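FAA hydrolase family protein (Pseudomonas aeruginosa, PDB 6J5Y) probably hydrolyses fumarylpyruvate at a manganese site that also holds pyruvate, as a member of the fumarylacetoacetate hydrolase superfamily. Local coordinates at residues A71-S74 with Q75-N78; L145-A148 with S149-G152; V180-T183 with V184-S188. All coordinates share one frame; numbering follows the deposited sequence.

The three contacts are local turns and helical turns, met in series along the chain. Contact 1 lies in the loop between strands 67-71 and 79-89. The second of these strands carries Glu-82 and Glu-84, which bind manganese together with Asp-113. The side chain of Asn-78 is about 13 Å from the bound pyruvate. Contacts 2 and 3 lie on the opposite side of the chain's centre from contact 1, with centres 35 and 32 Å from it. They are closer to each other, with centres 19 Å and nearest atoms about 9 Å apart. The side chain of Thr-183, in contact 3, is about 11 Å from the bound pyruvate. Strand 105-116 touches all three.

Contact 1: A71-S74 with Q75-N78; sequences AYPS and QTGN
This surface loop between strands 67-71 and 79-89 contains an ST turn at Thr-76. Tyr-72 and Pro-73 on one arm meet Thr-76 and Gly-77 on the other. The chain bends sharply at Gln-75, which has positive phi (61°). The Tyr-72 ring reaches across the bend because CG lies opposite the backbone N (chi1 -168°). Its CE2 edge meets Thr-76 O at 3.4 Å, near the ring plane. The same CE2 carbon lies 3.7 Å from the methyl CG2 of Thr-76. That methyl also packs on the proline ring, with Pro-73 CG 3.7 Å from Thr-76 CG2. Pro-73 CD lies over one face of the tyrosine ring, toward its rim. Tyr-72 OH passes close to the Gly-77 carbonyl, but the angle is too poor for a hydrogen bond.

No direct hydrogen bond joins the two arms. A water bridges them instead. It donates to Pro-73 O at 2.6 Å and accepts from Thr-76 N at 3.0 Å. The two branches of Thr-76 part: CG2 packs on Tyr-72 and Pro-73, while OG1 accepts the N-H of Asn-78 and is hydrogen-bonded to Asp-118. Asp-118 also accepts from Gly-77 N, tying the loop to helix 117-126. Arg-116 binds Ser-74 O, and Tyr-79 meets the Tyr-72 ring edge-to-face. Within the ST turn, the N-H of Asn-78 points nearly straight at Thr-76 OG1, at 3.0 Å and 165°.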
loop_
_atom_site.group_PDB
_atom_site.type_symbol
_atom_site.label_atom_id
_atom_site.label_comp_id
_atom_site.label_asym_id
_atom_site.label_seq_id
_atom_site.Cartn_x
_atom_site.Cartn_y
_atom_site.Cartn_z
ATOM N N ALA A 71 -15.140 7.423 -3.808
ATOM C CA ALA A 71 -15.610 8.822 -3.776
ATOM C C ALA A 71 -14.389 9.733 -3.753
ATOM O O ALA A 71 -13.474 9.503 -2.958
ATOM C CB ALA A 71 -16.543 9.058 -2.594
ATOM N N TYR A 72 -14.335 10.718 -4.638
ATOM C CA TYR A 72 -13.246 11.718 -4.612
ATOM C C TYR A 72 -13.207 12.302 -3.201
ATOM O O TYR A 72 -14.245 12.625 -2.643
ATOM C CB TYR A 72 -13.488 12.777 -5.686
ATOM C CG TYR A 72 -12.309 13.675 -5.936
ATOM C CD1 TYR A 72 -11.351 13.333 -6.873
ATOM C CD2 TYR A 72 -12.157 14.870 -5.259
ATOM C CE1 TYR A 72 -10.288 14.179 -7.161
ATOM C CE2 TYR A 72 -11.094 15.720 -5.522
ATOM C CZ TYR A 72 -10.135 15.354 -6.454
ATOM O OH TYR A 72 -9.040 16.147 -6.717
ATOM N N PRO A 73 -12.042 12.406 -2.535
ATOM C CA PRO A 73 -12.018 12.844 -1.140
ATOM C C PRO A 73 -12.227 14.354 -0.929
ATOM O O PRO A 73 -12.148 15.122 -1.889
ATOM C CB PRO A 73 -10.628 12.414 -0.657
ATOM C CG PRO A 73 -9.794 12.336 -1.916
ATOM C CD PRO A 73 -10.728 11.991 -3.043
ATOM N N SER A 74 -12.487 14.743 0.321
ATOM C CA SER A 74 -12.682 16.157 0.738
ATOM C C SER A 74 -11.325 16.877 0.807
ATOM O O SER A 74 -10.266 16.207 0.877
ATOM C CB SER A 74 -13.424 16.238 2.046
ATOM O OG SER A 74 -12.561 15.947 3.157
ATOM N N GLN A 75 -11.351 18.203 0.702
ATOM C CA GLN A 75 -10.208 19.075 1.025
ATOM C C GLN A 75 -9.016 18.748 0.121
ATOM O O GLN A 75 -7.876 18.926 0.586
ATOM C CB GLN A 75 -9.874 18.929 2.515
ATOM C CG GLN A 75 -11.019 19.356 3.431
ATOM C CD GLN A 75 -11.244 20.846 3.380
ATOM O OE1 GLN A 75 -10.321 21.619 3.139
ATOM N NE2 GLN A 75 -12.473 21.261 3.633
ATOM N N THR A 76 -9.248 18.381 -1.142
ATOM C CA THR A 76 -8.139 18.199 -2.123
ATOM C C THR A 76 -8.550 18.655 -3.525
ATOM O O THR A 76 -9.705 18.434 -3.926
ATOM C CB THR A 76 -7.621 16.758 -2.151
ATOM O OG1 THR A 76 -6.415 16.759 -2.905
ATOM C CG2 THR A 76 -8.588 15.778 -2.763
ATOM N N GLY A 77 -7.593 19.236 -4.244
ATOM C CA GLY A 77 -7.671 19.384 -5.700
ATOM C C GLY A 77 -6.735 18.423 -6.410
ATOM O O GLY A 77 -6.770 18.424 -7.615
ATOM N N ASN A 78 -5.927 17.617 -5.704
ATOM C CA ASN A 78 -4.777 16.893 -6.310
ATOM C C ASN A 78 -4.701 15.507 -5.695
ATOM O O ASN A 78 -3.898 15.324 -4.748
ATOM C CB ASN A 78 -3.466 17.652 -6.104
ATOM C CG ASN A 78 -2.322 17.152 -6.950
ATOM O OD1 ASN A 78 -2.488 16.260 -7.769
ATOM N ND2 ASN A 78 -1.148 17.736 -6.761
HETATM O O HOH W 1 -11.843 17.614 -2.504
#

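Contact 2: L145-A148 with S149-G152; sequences LYPA and SQVG
Pro-147 and Gln-150 run side by side and point the same way, where strand 140-147 gives way to the short helix 148-151. The extended glutamine lays its amide along the pyrrolidine ring. Gln-150 OE1 is 3.7 Å from Pro-147 CD and equally near CG, a van der Waals contact. Gln-150 crosses Tyr-146 at a slant, with the amide and ring planes 78° apart. Val-151 crosses Tyr-146 at about a right angle. Its CG1 touches the root of the tyrosine side chain, with Val-151 CG1 3.9 Å from Tyr-146 CB. The Tyr-146 ring itself stacks on His-15.

Pro-147 is the N-cap residue. Its carbonyl accepts two backbone N-H groups. Val-151 N comes in the carbonyl plane, at 2.9 Å from Pro-147 O and 159°. Gln-150 N is 2.8 Å from the same Pro-147 O, but it sits above the plane and its bond is more bent. The next bond runs from Gly-152 N to Ala-148 O at 2.8 Å, where Gly-152 leaves the helix with positive phi. Gly-152 O turns back to Ala-148, and Ala-148 CA makes a C-H...O contact with it at 3.3 Å.

The backbone thus supplies the hydrogen bonds of this turn, while its side chains meet through van der Waals contacts. Gly-152 O is buried without a conventional hydrogen-bond partner, and the weak C-H...O contact is probably only partial compensation.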
loop_
_atom_site.group_PDB
_atom_site.type_symbol
_atom_site.label_atom_id
_atom_site.label_comp_id
_atom_site.label_asym_id
_atom_site.label_seq_id
_atom_site.Cartn_x
_atom_site.Cartn_y
_atom_site.Cartn_z
ATOM N N LEU A 145 -5.740 -11.292 -0.832
ATOM C CA LEU A 145 -4.428 -11.629 -0.244
ATOM C C LEU A 145 -3.973 -12.983 -0.793
ATOM O O LEU A 145 -4.701 -13.959 -0.614
ATOM C CB LEU A 145 -4.553 -11.639 1.277
ATOM C CG LEU A 145 -3.233 -11.750 2.033
ATOM C CD1 LEU A 145 -2.263 -10.653 1.631
ATOM C CD2 LEU A 145 -3.492 -11.719 3.526
ATOM N N TYR A 146 -2.801 -13.042 -1.425
ATOM C CA TYR A 146 -2.238 -14.325 -1.937
ATOM C C TYR A 146 -1.279 -14.913 -0.908
ATOM O O TYR A 146 -0.254 -14.299 -0.596
ATOM C CB TYR A 146 -1.543 -14.117 -3.283
ATOM C CG TYR A 146 -2.502 -13.917 -4.433
ATOM C CD1 TYR A 146 -3.250 -12.761 -4.545
ATOM C CD2 TYR A 146 -2.648 -14.883 -5.418
ATOM C CE1 TYR A 146 -4.127 -12.567 -5.596
ATOM C CE2 TYR A 146 -3.511 -14.702 -6.487
ATOM C CZ TYR A 146 -4.266 -13.547 -6.561
ATOM O OH TYR A 146 -5.133 -13.376 -7.589
ATOM N N PRO A 147 -1.555 -16.113 -0.344
ATOM C CA PRO A 147 -0.618 -16.735 0.597
ATOM C C PRO A 147 0.753 -17.043 -0.022
ATOM O O PRO A 147 0.802 -17.547 -1.158
ATOM C CB PRO A 147 -1.285 -18.053 1.005
ATOM C CG PRO A 147 -2.744 -17.894 0.619
ATOM C CD PRO A 147 -2.788 -16.895 -0.514
ATOM N N ALA A 148 1.830 -16.801 0.740
ATOM C CA ALA A 148 3.203 -17.214 0.373
ATOM C C ALA A 148 3.260 -18.752 0.283
ATOM O O ALA A 148 4.138 -19.275 -0.420
ATOM C CB ALA A 148 4.193 -16.624 1.344
ATOM N N SER A 149 2.316 -19.463 0.905
ATOM C CA SER A 149 2.161 -20.934 0.710
ATOM C C SER A 149 1.829 -21.207 -0.759
ATOM O O SER A 149 2.280 -22.242 -1.267
ATOM C CB SER A 149 1.133 -21.530 1.647
ATOM O OG SER A 149 -0.185 -21.228 1.201
ATOM N N GLN A 150 1.102 -20.307 -1.434
ATOM C CA GLN A 150 0.830 -20.397 -2.897
ATOM C C GLN A 150 1.993 -19.769 -3.677
ATOM O O GLN A 150 2.605 -20.498 -4.476
ATOM C CB GLN A 150 -0.487 -19.736 -3.303
ATOM C CG GLN A 150 -1.737 -20.486 -2.840
ATOM C CD GLN A 150 -3.012 -19.684 -3.026
ATOM O OE1 GLN A 150 -3.991 -19.849 -2.296
ATOM N NE2 GLN A 150 -3.003 -18.773 -3.989
ATOM N N VAL A 151 2.312 -18.496 -3.433
ATOM C CA VAL A 151 3.092 -17.625 -4.369
ATOM C C VAL A 151 4.544 -17.459 -3.903
ATOM O O VAL A 151 5.315 -16.741 -4.608
ATOM C CB VAL A 151 2.417 -16.249 -4.540
ATOM C CG1 VAL A 151 1.004 -16.359 -5.110
ATOM C CG2 VAL A 151 2.410 -15.464 -3.231
ATOM N N GLY A 152 4.919 -18.073 -2.777
ATOM C CA GLY A 152 6.255 -17.941 -2.166
ATOM C C GLY A 152 6.546 -16.513 -1.726
ATOM O O GLY A 152 5.609 -15.805 -1.321
#

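Contact 3: V180-T183 with V184-S188; sequences VAET and VSYLS
Tyr-186 sets one face of its ring over the carbonyl oxygen of Glu-182. The distance from Tyr-186 CG to Glu-182 O is 3.1 Å, and the oxygen lies toward the rim of the ring. With CG opposite the carbonyl carbon (chi1 -59°), the ring lies back along the helix toward the preceding turn. There its CE2 comes to 4.1 Å from Glu-182 CB. The same oxygen accepts the backbone N-H of Tyr-186, with N to O 2.8 Å.

Two residues earlier, Val-180 O accepts two hydrogen bonds. Val-184 N donates to it at 2.9 Å. Thr-183 OG1 donates to the same Val-180 O at 2.8 Å, and comes in tilted from the carbonyl plane. The threonine chi1 of 66° turns the hydroxyl back to this oxygen. Val-184 CG2 also packs against it, 3.3 Å from Val-180 O.

The backbone bonds belong to the i to i+4 series of the alpha-helix 180-190. Ser-185 N to Ala-181 O is the straightest of the four across the contact, at 171°. Leu-187 N to Thr-183 O completes the set at 2.9 Å. Near the far end, Ser-188 OG donates to Ser-185 O.

Further out, Glu-182 OE1 accepts from Ser-179 N, just before the helix. Trp-178 meets the Tyr-186 ring edge-to-face. Phe-51 of strand 50-54 touches both Tyr-186 and Leu-187. Val-180 and Val-184 pack on Val-105 of strand 105-116, and the Ser-185 hydroxyl is hydrogen-bonded to Ile-96 O, just before helix 98-101.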
loop_
_atom_site.group_PDB
_atom_site.type_symbol
_atom_site.label_atom_id
_atom_site.label_comp_id
_atom_site.label_asym_id
_atom_site.label_seq_id
_atom_site.Cartn_x
_atom_site.Cartn_y
_atom_site.Cartn_z
ATOM N N VAL A 180 11.303 -6.320 0.540
ATOM C CA VAL A 180 10.321 -6.757 1.561
ATOM C C VAL A 180 11.083 -7.109 2.842
ATOM O O VAL A 180 10.658 -6.668 3.939
ATOM C CB VAL A 180 9.456 -7.926 1.054
ATOM C CG1 VAL A 180 8.657 -8.535 2.198
ATOM C CG2 VAL A 180 8.531 -7.476 -0.071
ATOM N N ALA A 181 12.146 -7.904 2.724
ATOM C CA ALA A 181 12.932 -8.440 3.861
ATOM C C ALA A 181 13.547 -7.298 4.668
ATOM O O ALA A 181 13.463 -7.322 5.878
ATOM C CB ALA A 181 14.010 -9.374 3.347
ATOM N N GLU A 182 14.186 -6.356 3.990
ATOM C CA GLU A 182 14.740 -5.133 4.609
ATOM C C GLU A 182 13.640 -4.300 5.292
ATOM O O GLU A 182 13.895 -3.793 6.413
ATOM C CB GLU A 182 15.427 -4.320 3.525
ATOM C CG GLU A 182 16.800 -4.836 3.161
ATOM C CD GLU A 182 17.286 -4.298 1.832
ATOM O OE1 GLU A 182 16.534 -4.404 0.855
ATOM O OE2 GLU A 182 18.389 -3.754 1.784
ATOM N N THR A 183 12.497 -4.081 4.631
ATOM C CA THR A 183 11.417 -3.202 5.172
ATOM C C THR A 183 10.874 -3.849 6.451
ATOM O O THR A 183 10.613 -3.136 7.425
ATOM C CB THR A 183 10.324 -2.877 4.136
ATOM O OG1 THR A 183 9.607 -4.054 3.776
ATOM C CG2 THR A 183 10.859 -2.240 2.876
ATOM N N VAL A 184 10.680 -5.167 6.458
ATOM C CA VAL A 184 10.183 -5.888 7.665
ATOM C C VAL A 184 11.217 -5.780 8.795
ATOM O O VAL A 184 10.821 -5.426 9.897
ATOM C CB VAL A 184 9.838 -7.344 7.316
ATOM C CG1 VAL A 184 9.664 -8.224 8.539
ATOM C CG2 VAL A 184 8.624 -7.394 6.403
ATOM N N SER A 185 12.495 -6.080 8.536
ATOM C CA SER A 185 13.591 -5.918 9.522
ATOM C C SER A 185 13.581 -4.491 10.047
ATOM O O SER A 185 13.556 -4.324 11.268
ATOM C CB SER A 185 14.964 -6.251 8.967
ATOM O OG SER A 185 15.098 -7.646 8.862
ATOM N N TYR A 186 13.592 -3.493 9.169
ATOM C CA TYR A 186 13.820 -2.094 9.634
ATOM C C TYR A 186 12.582 -1.582 10.384
ATOM O O TYR A 186 12.729 -0.981 11.444
ATOM C CB TYR A 186 14.326 -1.206 8.500
ATOM C CG TYR A 186 15.613 -1.682 7.875
ATOM C CD1 TYR A 186 16.460 -2.563 8.536
ATOM C CD2 TYR A 186 15.998 -1.254 6.621
ATOM C CE1 TYR A 186 17.644 -2.998 7.967
ATOM C CE2 TYR A 186 17.190 -1.664 6.042
ATOM C CZ TYR A 186 18.005 -2.559 6.706
ATOM O OH TYR A 186 19.160 -3.007 6.131
ATOM N N LEU A 187 11.382 -1.836 9.878
ATOM C CA LEU A 187 10.115 -1.506 10.588
ATOM C C LEU A 187 10.165 -2.087 12.004
ATOM O O LEU A 187 9.780 -1.380 12.977
ATOM C CB LEU A 187 8.971 -2.098 9.762
ATOM C CG LEU A 187 7.610 -1.418 9.749
ATOM C CD1 LEU A 187 7.669 0.108 9.617
ATOM C CD2 LEU A 187 6.798 -2.030 8.615
ATOM N N SER A 188 10.651 -3.324 12.133
ATOM C CA SER A 188 10.673 -4.086 13.411
ATOM C C SER A 188 11.681 -3.490 14.410
ATOM O O SER A 188 11.658 -3.962 15.537
ATOM C CB SER A 188 10.939 -5.569 13.180
ATOM O OG SER A 188 12.311 -5.835 12.916
#